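PDB 4ZGP: translation initiation factor eIF2 assembly protein from Schizosaccharomyces pombe, which acts as an ATP-dependent folding chaperone, binding the gamma subunit of eIF2 so that it can assemble with the alpha and beta subunits. Local coordinates for residues 48-54 and 177-183; 101-105 and 136-141; 112-116 and 141-145. One frame throughout, in Å; residues are numbered along the deposited sequence. Where two conformers were deposited one is given.

Contact 1 of 3, residues 48-54 and 177-183; sequences AKVIKPI and SFELVLK. With ADP (adenosine-5'-diphosphate), chain C.
K49 and L182 bond twice through their backbones, K49 N to L182 O and L182 N to K49 O, and I51 and L180 do the same, with I51 N only 2.7 Å from L180 O. These hydrogen-bonded pairs alternate with the non-hydrogen-bonded pairs A48–K183 and V50–V181. I51 and L180 lie side by side, CD1 of I51 4.0 Å from CD2 of L180, and with L182 they form an apolar patch covered by I101 of helix 95-107. On the other face, with K183, lie A48, V50 and V181, small side chains that pack against F34 of helix 34-40.

Past the strands, a cis peptide before P53 accompanies the turn that brings I54 N to F178 O at 3.0 Å, from above the carbonyl plane. K52 runs extended until its last torsion (chi4 58°) bends the ammonium inward. There NZ forms a salt bridge of 2.9 Å with E179 OE1, on that oxygen's anti lone pair, and donates to S177 OG, at 2.9 Å, and to a water that also accepts from S177 N. S35 OG hydrogen-bonds to the same E179 oxygen, and the side-chain amide of N117 bonds S177 O through ND2 and E179 N through OD1.

At the far end, A48 CB lies against K183 CG, a methyl taking little space beside the lysine chain. Bent at chi3 (-63°), K183 places NZ 2.8 Å from ADP N7 and 3.0 Å from ADP O2A. One ammonium thus bridges the base and the alpha phosphate, whose charge it probably offsets, in an ATP-grasp nucleotide site.

Contact 2 of 3, residues 101-105 and 136-141; sequences IEKAI and TTAEEV
A capping box begins helix 138-146, and beside it E102 of helix 95-107 accepts from A138 N. T137 holds the N-cap position: its OG1, set between the backbone N and the carbonyl carbon by chi1 of 70°, accepts from E140 N at 3.3 Å. In one of the two conformers of E140, OE1 accepts the reciprocal bond from T137 N, a weak one, and also accepts from the backbone N and OG1 of T136.

E102 supplies an acceptor for the amide of A138, the first residue of the helix. Its chain is extended beyond CG and carries OE2 to 2.8 Å from A138 N, along a nearly straight bond (169°) that uses the anti lone pair. Glutamate suits this place because its length spans the gap between the helices, while A138 has only a methyl to lie against the glutamate chain.

Deeper in, I101 sets CG2 3.7 Å from A138 CB. One turn further on, I105 lays CG2 over the carbonyl of T136 and reaches with CD1 to T137 C and, at 4.1 Å, to V141 CG2. Branched aliphatic chains can fill this seam and also meet the sheet: I101 touches L180 and L182, and I105 touches V112.

The first turn of a helix presents amides with no acceptor from a preceding turn. Here T137 and E102 occupy two of them with side-chain oxygens, and the negative charge of E102 probably interacts favourably with the positive end of the helix dipole.

Contact 3 of 3, residues 112-116 and 141-145; sequences VVPKL and VLLLL. With ADP (adenosine-5'-diphosphate), chain C.
P114 presents its CB and CG to helix 138-146 and is met there by three side chains. P114 CB lies 3.8 Å from V141 CG1 and 3.9 Å from L145 CD2. L144 comes at about a right angle to the proline, its CD2 3.9 Å from P114 CG; chi1 of -173° directs the side chain toward the strand, and chi2 of 59° turns CD2 to the proline. L145 crosses more obliquely and presses both methyls against P114 CB. A rigid ring suits this position, since it gives the leucines a compact apolar surface and brings no side-chain polar group into a buried seam.

Strand 112-115 is an outer strand of the three-stranded antiparallel sheet in this ATP-grasp protein, and the helix packs on one face of it, the segment axes 8.7 Å apart at an angle of 43°. Alternation along the strand sends V113 and K115 to the other face: V113 CG2 rests 3.7 Å from C6 of the adenine, whereas K115, an ATP-binding residue, gives its ammonium to W118 O and to a salt bridge with D258. At the two ends of the seam, V112 CG2 meets V141 CG2 at 3.9 Å, and L116 extends CD2 to L145 CD1 at 4.2 Å.

The three-stranded sheet ties the contacts together. Contact 1 pairs two of its strands, contact 3 covers its third strand with helix 138-146, and contact 2 joins that helix to helix 95-107, with V141 shared between the last two. L182 touches A104 and V141, while K183 O and V181 N bond to V113 and K115 of the neighbouring strand. Contact 3 is wholly buried and purely apolar between its segments. Contacts 1 and 2 are partly buried: K52, which pairs with E179, is exposed and E102 partly so, while the charged K183 of contact 1 is buried against ADP. Contacts 1 and 3 both reach ADP, through polar K183 and apolar V113 respectively; contact 2 lies further out.

Contact 1 of 3, residues 48-54 and 177-183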
loop_
_atom_site.group_PDB
_atom_site.type_symbol
_atom_site.label_atom_id
_atom_site.label_comp_id
_atom_site.label_asym_id
_atom_site.label_seq_id
_atom_site.Cartn_x
_atom_site.Cartn_y
_atom_site.Cartn_z
ATOM N N ALA A 48 2.309 -6.592 11.164
ATOM C CA ALA A 48 3.460 -6.479 10.277
ATOM C C ALA A 48 4.732 -6.252 11.068
ATOM O O ALA A 48 4.687 -5.792 12.214
ATOM C CB ALA A 48 3.249 -5.328 9.251
ATOM N N LYS A 49 5.867 -6.600 10.470
ATOM C CA LYS A 49 7.170 -6.269 11.040
ATOM C C LYS A 49 7.907 -5.375 10.084
ATOM O O LYS A 49 7.819 -5.539 8.864
ATOM C CB LYS A 49 8.017 -7.522 11.313
ATOM C CG LYS A 49 7.398 -8.492 12.301
ATOM C CD LYS A 49 7.596 -8.030 13.736
ATOM C CE LYS A 49 7.044 -9.045 14.731
ATOM N NZ LYS A 49 7.284 -8.634 16.148
ATOM N N VAL A 50 8.641 -4.414 10.622
ATOM C CA VAL A 50 9.422 -3.536 9.772
ATOM C C VAL A 50 10.912 -3.661 10.049
ATOM O O VAL A 50 11.353 -3.511 11.187
ATOM C CB VAL A 50 8.992 -2.056 9.942
ATOM C CG1 VAL A 50 9.757 -1.179 8.987
ATOM C CG2 VAL A 50 7.511 -1.917 9.678
ATOM N N ILE A 51 11.683 -3.943 9.006
ATOM C CA ILE A 51 13.138 -3.919 9.118
ATOM C C ILE A 51 13.686 -2.606 8.572
ATOM O O ILE A 51 13.663 -2.361 7.369
ATOM C CB ILE A 51 13.769 -5.101 8.380
ATOM C CG1 ILE A 51 13.276 -6.405 8.997
ATOM C CG2 ILE A 51 15.294 -5.007 8.450
ATOM C CD1 ILE A 51 13.633 -7.641 8.178
ATOM N N LYS A 52 14.170 -1.751 9.471
ATOM C CA LYS A 52 14.530 -0.392 9.117
ATOM C C LYS A 52 15.737 0.072 9.935
ATOM O O LYS A 52 15.728 -0.042 11.154
ATOM C CB LYS A 52 13.347 0.549 9.350
ATOM C CG LYS A 52 13.534 1.956 8.791
ATOM C CD LYS A 52 12.375 2.852 9.213
ATOM C CE LYS A 52 12.494 4.271 8.643
ATOM N NZ LYS A 52 12.567 4.292 7.158
ATOM N N PRO A 53 16.781 0.569 9.260
ATOM C CA PRO A 53 16.849 0.611 7.796
ATOM C C PRO A 53 17.027 -0.771 7.175
ATOM O O PRO A 53 17.380 -1.733 7.856
ATOM C CB PRO A 53 18.069 1.489 7.519
ATOM C CG PRO A 53 18.891 1.397 8.751
ATOM C CD PRO A 53 17.927 1.248 9.888
ATOM N N ILE A 54 16.749 -0.860 5.886
ATOM C CA ILE A 54 16.899 -2.110 5.157
ATOM C C ILE A 54 18.381 -2.490 5.113
ATOM O O ILE A 54 19.235 -1.631 4.897
ATOM C CB ILE A 54 16.300 -1.982 3.726
ATOM C CG1 ILE A 54 16.201 -3.342 3.044
ATOM C CG2 ILE A 54 17.091 -0.979 2.879
ATOM C CD1 ILE A 54 15.305 -3.313 1.841
ATOM N N SER A 177 15.208 6.679 5.181
ATOM C CA SER A 177 15.837 5.394 4.884
ATOM C C SER A 177 14.825 4.442 4.245
ATOM O O SER A 177 13.638 4.506 4.555
ATOM C CB SER A 177 16.428 4.764 6.149
ATOM O OG SER A 177 15.417 4.353 7.054
ATOM N N PHE A 178 15.295 3.553 3.374
ATOM C CA PHE A 178 14.433 2.500 2.864
ATOM C C PHE A 178 14.173 1.480 3.976
ATOM O O PHE A 178 14.972 1.333 4.908
ATOM C CB PHE A 178 15.061 1.834 1.633
ATOM C CG PHE A 178 15.088 2.715 0.425
ATOM C CD1 PHE A 178 13.922 2.978 -0.280
ATOM C CD2 PHE A 178 16.270 3.285 -0.010
ATOM C CE1 PHE A 178 13.934 3.795 -1.392
ATOM C CE2 PHE A 178 16.298 4.096 -1.138
ATOM C CZ PHE A 178 15.121 4.358 -1.826
ATOM N N GLU A 179 13.039 0.796 3.894
ATOM C CA GLU A 179 12.640 -0.147 4.927
ATOM C C GLU A 179 12.083 -1.375 4.245
ATOM O O GLU A 179 11.504 -1.278 3.165
ATOM C CB GLU A 179 11.601 0.478 5.870
ATOM C CG GLU A 179 10.364 0.961 5.121
ATOM C CD GLU A 179 9.566 1.998 5.885
ATOM O OE1 GLU A 179 10.178 2.804 6.609
ATOM O OE2 GLU A 179 8.327 2.013 5.746
ATOM N N LEU A 180 12.297 -2.529 4.863
ATOM C CA LEU A 180 11.706 -3.763 4.406
ATOM C C LEU A 180 10.527 -4.105 5.298
ATOM O O LEU A 180 10.671 -4.347 6.500
ATOM C CB LEU A 180 12.736 -4.904 4.408
ATOM C CG LEU A 180 12.144 -6.281 4.115
ATOM C CD1 LEU A 180 11.470 -6.285 2.773
ATOM C CD2 LEU A 180 13.236 -7.351 4.167
ATOM N N VAL A 181 9.354 -4.126 4.688
ATOM C CA VAL A 181 8.133 -4.426 5.398
ATOM C C VAL A 181 7.715 -5.855 5.120
ATOM O O VAL A 181 7.626 -6.269 3.976
ATOM C CB VAL A 181 6.989 -3.460 4.975
ATOM C CG1 VAL A 181 5.707 -3.806 5.707
ATOM C CG2 VAL A 181 7.402 -2.014 5.235
ATOM N N LEU A 182 7.458 -6.601 6.181
ATOM C CA LEU A 182 6.877 -7.923 6.055
ATOM C C LEU A 182 5.511 -7.928 6.740
ATOM O O LEU A 182 5.403 -7.890 7.964
ATOM C CB LEU A 182 7.817 -8.978 6.673
ATOM C CG LEU A 182 9.209 -8.986 6.042
ATOM C CD1 LEU A 182 10.154 -9.893 6.818
ATOM C CD2 LEU A 182 9.147 -9.408 4.555
ATOM N N LYS A 183 4.454 -7.955 5.940
ATOM C CA LYS A 183 3.103 -8.043 6.474
ATOM C C LYS A 183 2.690 -9.472 6.661
ATOM O O LYS A 183 2.932 -10.284 5.783
ATOM C CB LYS A 183 2.128 -7.348 5.526
ATOM C CG LYS A 183 2.556 -5.898 5.314
ATOM C CD LYS A 183 1.616 -5.165 4.435
ATOM C CE LYS A 183 1.588 -5.768 3.059
ATOM N NZ LYS A 183 0.335 -5.305 2.413
HETATM P PB ADP C . -0.885 -1.107 -2.886
HETATM O O1B ADP C . -1.562 -0.060 -2.016
HETATM O O2B ADP C . 0.520 -0.729 -3.321
HETATM O O3B ADP C . -1.832 -1.629 -3.946
HETATM P PA ADP C . -1.500 -3.008 -0.787
HETATM O O1A ADP C . -2.727 -2.141 -0.655
HETATM O O2A ADP C . -0.602 -3.340 0.393
HETATM O O3A ADP C . -0.546 -2.380 -1.932
HETATM O "O5'" ADP C . -1.993 -4.399 -1.419
HETATM C "C5'" ADP C . -1.809 -4.730 -2.796
HETATM C "C4'" ADP C . -2.641 -5.983 -3.007
HETATM O "O4'" ADP C . -1.971 -7.099 -2.416
HETATM C "C3'" ADP C . -3.980 -5.860 -2.297
HETATM O "O3'" ADP C . -5.020 -5.512 -3.216
HETATM C "C2'" ADP C . -4.224 -7.216 -1.670
HETATM O "O2'" ADP C . -5.122 -7.996 -2.464
HETATM C "C1'" ADP C . -2.872 -7.899 -1.643
HETATM N N9 ADP C . -2.411 -7.920 -0.233
HETATM C C8 ADP C . -1.890 -6.866 0.432
HETATM N N7 ADP C . -1.569 -7.210 1.709
HETATM C C5 ADP C . -1.888 -8.515 1.873
HETATM C C6 ADP C . -1.796 -9.500 2.975
HETATM N N6 ADP C . -1.285 -9.120 4.175
HETATM N N1 ADP C . -2.234 -10.766 2.740
HETATM C C2 ADP C . -2.728 -11.117 1.533
HETATM N N3 ADP C . -2.840 -10.273 0.485
HETATM C C4 ADP C . -2.441 -8.978 0.590
HETATM O O HOH W 1 12.333 6.961 6.139
#

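Contact 2 of 3, residues 101-105 and 136-141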
loop_
_atom_site.group_PDB
_atom_site.type_symbol
_atom_site.label_atom_id
_atom_site.label_comp_id
_atom_site.label_asym_id
_atom_site.label_seq_id
_atom_site.Cartn_x
_atom_site.Cartn_y
_atom_site.Cartn_z
ATOM N N ILE A 101 15.273 -11.748 8.180
ATOM C CA ILE A 101 14.028 -11.844 7.436
ATOM C C ILE A 101 13.230 -13.063 7.842
ATOM O O ILE A 101 12.034 -12.977 8.084
ATOM C CB ILE A 101 14.313 -11.868 5.939
ATOM C CG1 ILE A 101 14.936 -10.528 5.534
ATOM C CG2 ILE A 101 13.056 -12.208 5.143
ATOM C CD1 ILE A 101 15.366 -10.472 4.093
ATOM N N GLU A 102 13.887 -14.214 7.969
ATOM C CA GLU A 102 13.108 -15.401 8.264
ATOM C C GLU A 102 12.700 -15.463 9.737
ATOM O O GLU A 102 11.754 -16.170 10.097
ATOM C CB GLU A 102 13.876 -16.648 7.813
ATOM C CG GLU A 102 13.777 -16.771 6.284
ATOM C CD GLU A 102 14.670 -17.831 5.667
ATOM O OE1 GLU A 102 15.499 -18.427 6.394
ATOM O OE2 GLU A 102 14.524 -18.062 4.438
ATOM N N LYS A 103 13.382 -14.705 10.581
ATOM C CA LYS A 103 12.939 -14.553 11.960
ATOM C C LYS A 103 11.579 -13.848 11.976
ATOM O O LYS A 103 10.626 -14.294 12.627
ATOM C CB LYS A 103 13.973 -13.769 12.772
ATOM C CG LYS A 103 13.504 -13.350 14.158
ATOM C CD LYS A 103 14.595 -12.608 14.925
ATOM C CE LYS A 103 15.476 -13.583 15.684
ATOM N NZ LYS A 103 14.663 -14.395 16.637
ATOM N N ALA A 104 11.497 -12.756 11.228
ATOM C CA ALA A 104 10.249 -12.006 11.089
ATOM C C ALA A 104 9.118 -12.865 10.512
ATOM O O ALA A 104 7.987 -12.829 10.996
ATOM C CB ALA A 104 10.482 -10.782 10.230
ATOM N N ILE A 105 9.431 -13.665 9.497
ATOM C CA ILE A 105 8.428 -14.535 8.902
ATOM C C ILE A 105 7.883 -15.535 9.914
ATOM O O ILE A 105 6.669 -15.724 10.030
ATOM C CB ILE A 105 9.002 -15.278 7.683
ATOM C CG1 ILE A 105 9.386 -14.267 6.601
ATOM C CG2 ILE A 105 7.989 -16.311 7.163
ATOM C CD1 ILE A 105 9.980 -14.881 5.335
ATOM N N THR A 136 7.038 -17.542 2.093
ATOM C CA THR A 136 7.302 -18.296 3.320
ATOM C C THR A 136 8.788 -18.372 3.656
ATOM O O THR A 136 9.164 -18.842 4.727
ATOM C CB THR A 136 6.753 -19.732 3.218
ATOM O OG1 THR A 136 7.307 -20.374 2.054
ATOM C CG2 THR A 136 5.243 -19.705 3.103
ATOM N N THR A 137 9.639 -17.922 2.746
ATOM C CA THR A 137 11.078 -17.920 2.991
ATOM C C THR A 137 11.671 -16.605 2.539
ATOM O O THR A 137 11.024 -15.848 1.809
ATOM C CB THR A 137 11.803 -19.064 2.241
ATOM O OG1 THR A 137 11.799 -18.785 0.837
ATOM C CG2 THR A 137 11.103 -20.399 2.471
ATOM N N ALA A 138 12.903 -16.329 2.950
ATOM C CA ALA A 138 13.557 -15.098 2.520
ATOM C C ALA A 138 13.797 -15.098 1.020
ATOM O O ALA A 138 13.766 -14.048 0.364
ATOM C CB ALA A 138 14.879 -14.894 3.273
ATOM N N GLU A 139 14.037 -16.283 0.464
ATOM C CA GLU A 139 14.250 -16.400 -0.968
ATOM C C GLU A 139 13.040 -15.917 -1.765
ATOM O O GLU A 139 13.182 -15.206 -2.768
ATOM C CB GLU A 139 14.565 -17.847 -1.334
ATOM C CG GLU A 139 15.080 -18.003 -2.734
ATOM C CD GLU A 139 15.372 -19.459 -3.082
ATOM O OE1 GLU A 139 16.104 -19.672 -4.067
ATOM O OE2 GLU A 139 14.872 -20.377 -2.384
ATOM N N GLU A 140 11.859 -16.313 -1.312
ATOM C CA GLU A 140 10.624 -15.914 -1.961
ATOM C C GLU A 140 10.377 -14.415 -1.817
ATOM O O GLU A 140 9.992 -13.749 -2.779
ATOM C CB GLU A 140 9.452 -16.709 -1.391
ATOM C CG GLU A 140 9.340 -18.107 -1.971
ATOM C CD GLU A 140 8.205 -18.900 -1.365
ATOM O OE1 GLU A 140 7.974 -18.772 -0.146
ATOM O OE2 GLU A 140 7.543 -19.651 -2.111
ATOM N N VAL A 141 10.606 -13.890 -0.621
ATOM C CA VAL A 141 10.481 -12.455 -0.391
ATOM C C VAL A 141 11.368 -11.674 -1.367
ATOM O O VAL A 141 10.911 -10.743 -2.042
ATOM C CB VAL A 141 10.853 -12.093 1.063
ATOM C CG1 VAL A 141 11.220 -10.607 1.183
ATOM C CG2 VAL A 141 9.720 -12.490 2.015
HETATM O O HOH W 2 15.175 -18.987 2.211
#

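Contact 3 of 3, residues 112-116 and 141-145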
loop_
_atom_site.group_PDB
_atom_site.type_symbol
_atom_site.label_atom_id
_atom_site.label_comp_id
_atom_site.label_asym_id
_atom_site.label_seq_id
_atom_site.Cartn_x
_atom_site.Cartn_y
_atom_site.Cartn_z
ATOM N N VAL A 112 4.216 -14.328 4.786
ATOM C CA VAL A 112 4.171 -12.860 4.723
ATOM C C VAL A 112 4.004 -12.310 3.304
ATOM O O VAL A 112 4.248 -13.006 2.320
ATOM C CB VAL A 112 5.452 -12.223 5.330
ATOM C CG1 VAL A 112 5.703 -12.739 6.746
ATOM C CG2 VAL A 112 6.673 -12.466 4.445
ATOM N N VAL A 113 3.564 -11.055 3.228
ATOM C CA VAL A 113 3.599 -10.275 1.998
ATOM C C VAL A 113 4.607 -9.143 2.181
ATOM O O VAL A 113 4.477 -8.347 3.106
ATOM C CB VAL A 113 2.203 -9.695 1.649
ATOM C CG1 VAL A 113 2.311 -8.711 0.492
ATOM C CG2 VAL A 113 1.214 -10.811 1.300
ATOM N N PRO A 114 5.647 -9.093 1.335
ATOM C CA PRO A 114 6.699 -8.086 1.496
ATOM C C PRO A 114 6.392 -6.794 0.760
ATOM O O PRO A 114 5.693 -6.851 -0.248
ATOM C CB PRO A 114 7.911 -8.755 0.866
ATOM C CG PRO A 114 7.272 -9.565 -0.283
ATOM C CD PRO A 114 5.964 -10.061 0.271
ATOM N N LYS A 115 6.909 -5.668 1.239
ATOM C CA LYS A 115 6.860 -4.414 0.455
ATOM C C LYS A 115 8.000 -3.515 0.942
ATOM O O LYS A 115 8.608 -3.805 1.974
ATOM C CB LYS A 115 5.490 -3.718 0.588
ATOM C CG LYS A 115 5.159 -3.242 1.997
ATOM C CD LYS A 115 3.762 -2.583 2.104
ATOM C CE LYS A 115 3.783 -1.163 1.530
ATOM N NZ LYS A 115 2.430 -0.497 1.533
ATOM N N LEU A 116 8.337 -2.462 0.201
ATOM C CA LEU A 116 9.247 -1.463 0.752
ATOM C C LEU A 116 8.387 -0.323 1.289
ATOM O O LEU A 116 7.262 -0.562 1.733
ATOM C CB LEU A 116 10.282 -0.985 -0.267
ATOM C CG LEU A 116 11.174 -2.075 -0.885
ATOM C CD1 LEU A 116 12.301 -1.456 -1.685
ATOM C CD2 LEU A 116 11.727 -3.057 0.163
ATOM N N VAL A 141 10.606 -13.890 -0.621
ATOM C CA VAL A 141 10.481 -12.455 -0.391
ATOM C C VAL A 141 11.368 -11.674 -1.367
ATOM O O VAL A 141 10.911 -10.743 -2.042
ATOM C CB VAL A 141 10.853 -12.093 1.063
ATOM C CG1 VAL A 141 11.220 -10.607 1.183
ATOM C CG2 VAL A 141 9.720 -12.490 2.015
ATOM N N LEU A 142 12.627 -12.083 -1.462
ATOM C CA LEU A 142 13.621 -11.351 -2.235
ATOM C C LEU A 142 13.359 -11.448 -3.732
ATOM O O LEU A 142 13.537 -10.478 -4.469
ATOM C CB LEU A 142 15.029 -11.873 -1.909
ATOM C CG LEU A 142 15.521 -11.521 -0.497
ATOM C CD1 LEU A 142 16.740 -12.343 -0.092
ATOM C CD2 LEU A 142 15.841 -10.046 -0.428
ATOM N N LEU A 143 12.940 -12.624 -4.175
ATOM C CA LEU A 143 12.672 -12.829 -5.591
ATOM C C LEU A 143 11.503 -11.940 -6.019
ATOM O O LEU A 143 11.562 -11.253 -7.047
ATOM C CB LEU A 143 12.391 -14.311 -5.858
ATOM C CG LEU A 143 12.348 -14.834 -7.288
ATOM C CD1 LEU A 143 13.045 -16.184 -7.359
ATOM C CD2 LEU A 143 10.915 -14.984 -7.700
ATOM N N LEU A 144 10.458 -11.913 -5.195
ATOM C CA LEU A 144 9.279 -11.112 -5.506
ATOM C C LEU A 144 9.605 -9.612 -5.525
ATOM O O LEU A 144 9.195 -8.884 -6.434
ATOM C CB LEU A 144 8.165 -11.416 -4.500
ATOM C CG LEU A 144 6.775 -10.813 -4.703
ATOM C CD1 LEU A 144 6.156 -11.225 -6.048
ATOM C CD2 LEU A 144 5.867 -11.244 -3.564
ATOM N N LEU A 145 10.361 -9.149 -4.537
ATOM C CA LEU A 145 10.726 -7.735 -4.491
ATOM C C LEU A 145 11.633 -7.329 -5.643
ATOM O O LEU A 145 11.506 -6.229 -6.179
ATOM C CB LEU A 145 11.418 -7.391 -3.169
ATOM C CG LEU A 145 10.558 -7.503 -1.907
ATOM C CD1 LEU A 145 11.405 -7.173 -0.684
ATOM C CD2 LEU A 145 9.352 -6.576 -1.993
HETATM P PB ADP C . -0.885 -1.107 -2.886
HETATM O O1B ADP C . -1.562 -0.060 -2.016
HETATM O O2B ADP C . 0.520 -0.729 -3.321
HETATM O O3B ADP C . -1.832 -1.629 -3.946
HETATM P PA ADP C . -1.500 -3.008 -0.787
HETATM O O1A ADP C . -2.727 -2.141 -0.655
HETATM O O2A ADP C . -0.602 -3.340 0.393
HETATM O O3A ADP C . -0.546 -2.380 -1.932
HETATM O "O5'" ADP C . -1.993 -4.399 -1.419
HETATM C "C5'" ADP C . -1.809 -4.730 -2.796
HETATM C "C4'" ADP C . -2.641 -5.983 -3.007
HETATM O "O4'" ADP C . -1.971 -7.099 -2.416
HETATM C "C3'" ADP C . -3.980 -5.860 -2.297
HETATM O "O3'" ADP C . -5.020 -5.512 -3.216
HETATM C "C2'" ADP C . -4.224 -7.216 -1.670
HETATM O "O2'" ADP C . -5.122 -7.996 -2.464
HETATM C "C1'" ADP C . -2.872 -7.899 -1.643
HETATM N N9 ADP C . -2.411 -7.920 -0.233
HETATM C C8 ADP C . -1.890 -6.866 0.432
HETATM N N7 ADP C . -1.569 -7.210 1.709
HETATM C C5 ADP C . -1.888 -8.515 1.873
HETATM C C6 ADP C . -1.796 -9.500 2.975
HETATM N N6 ADP C . -1.285 -9.120 4.175
HETATM N N1 ADP C . -2.234 -10.766 2.740
HETATM C C2 ADP C . -2.728 -11.117 1.533
HETATM N N3 ADP C . -2.840 -10.273 0.485
HETATM C C4 ADP C . -2.441 -8.978 0.590
#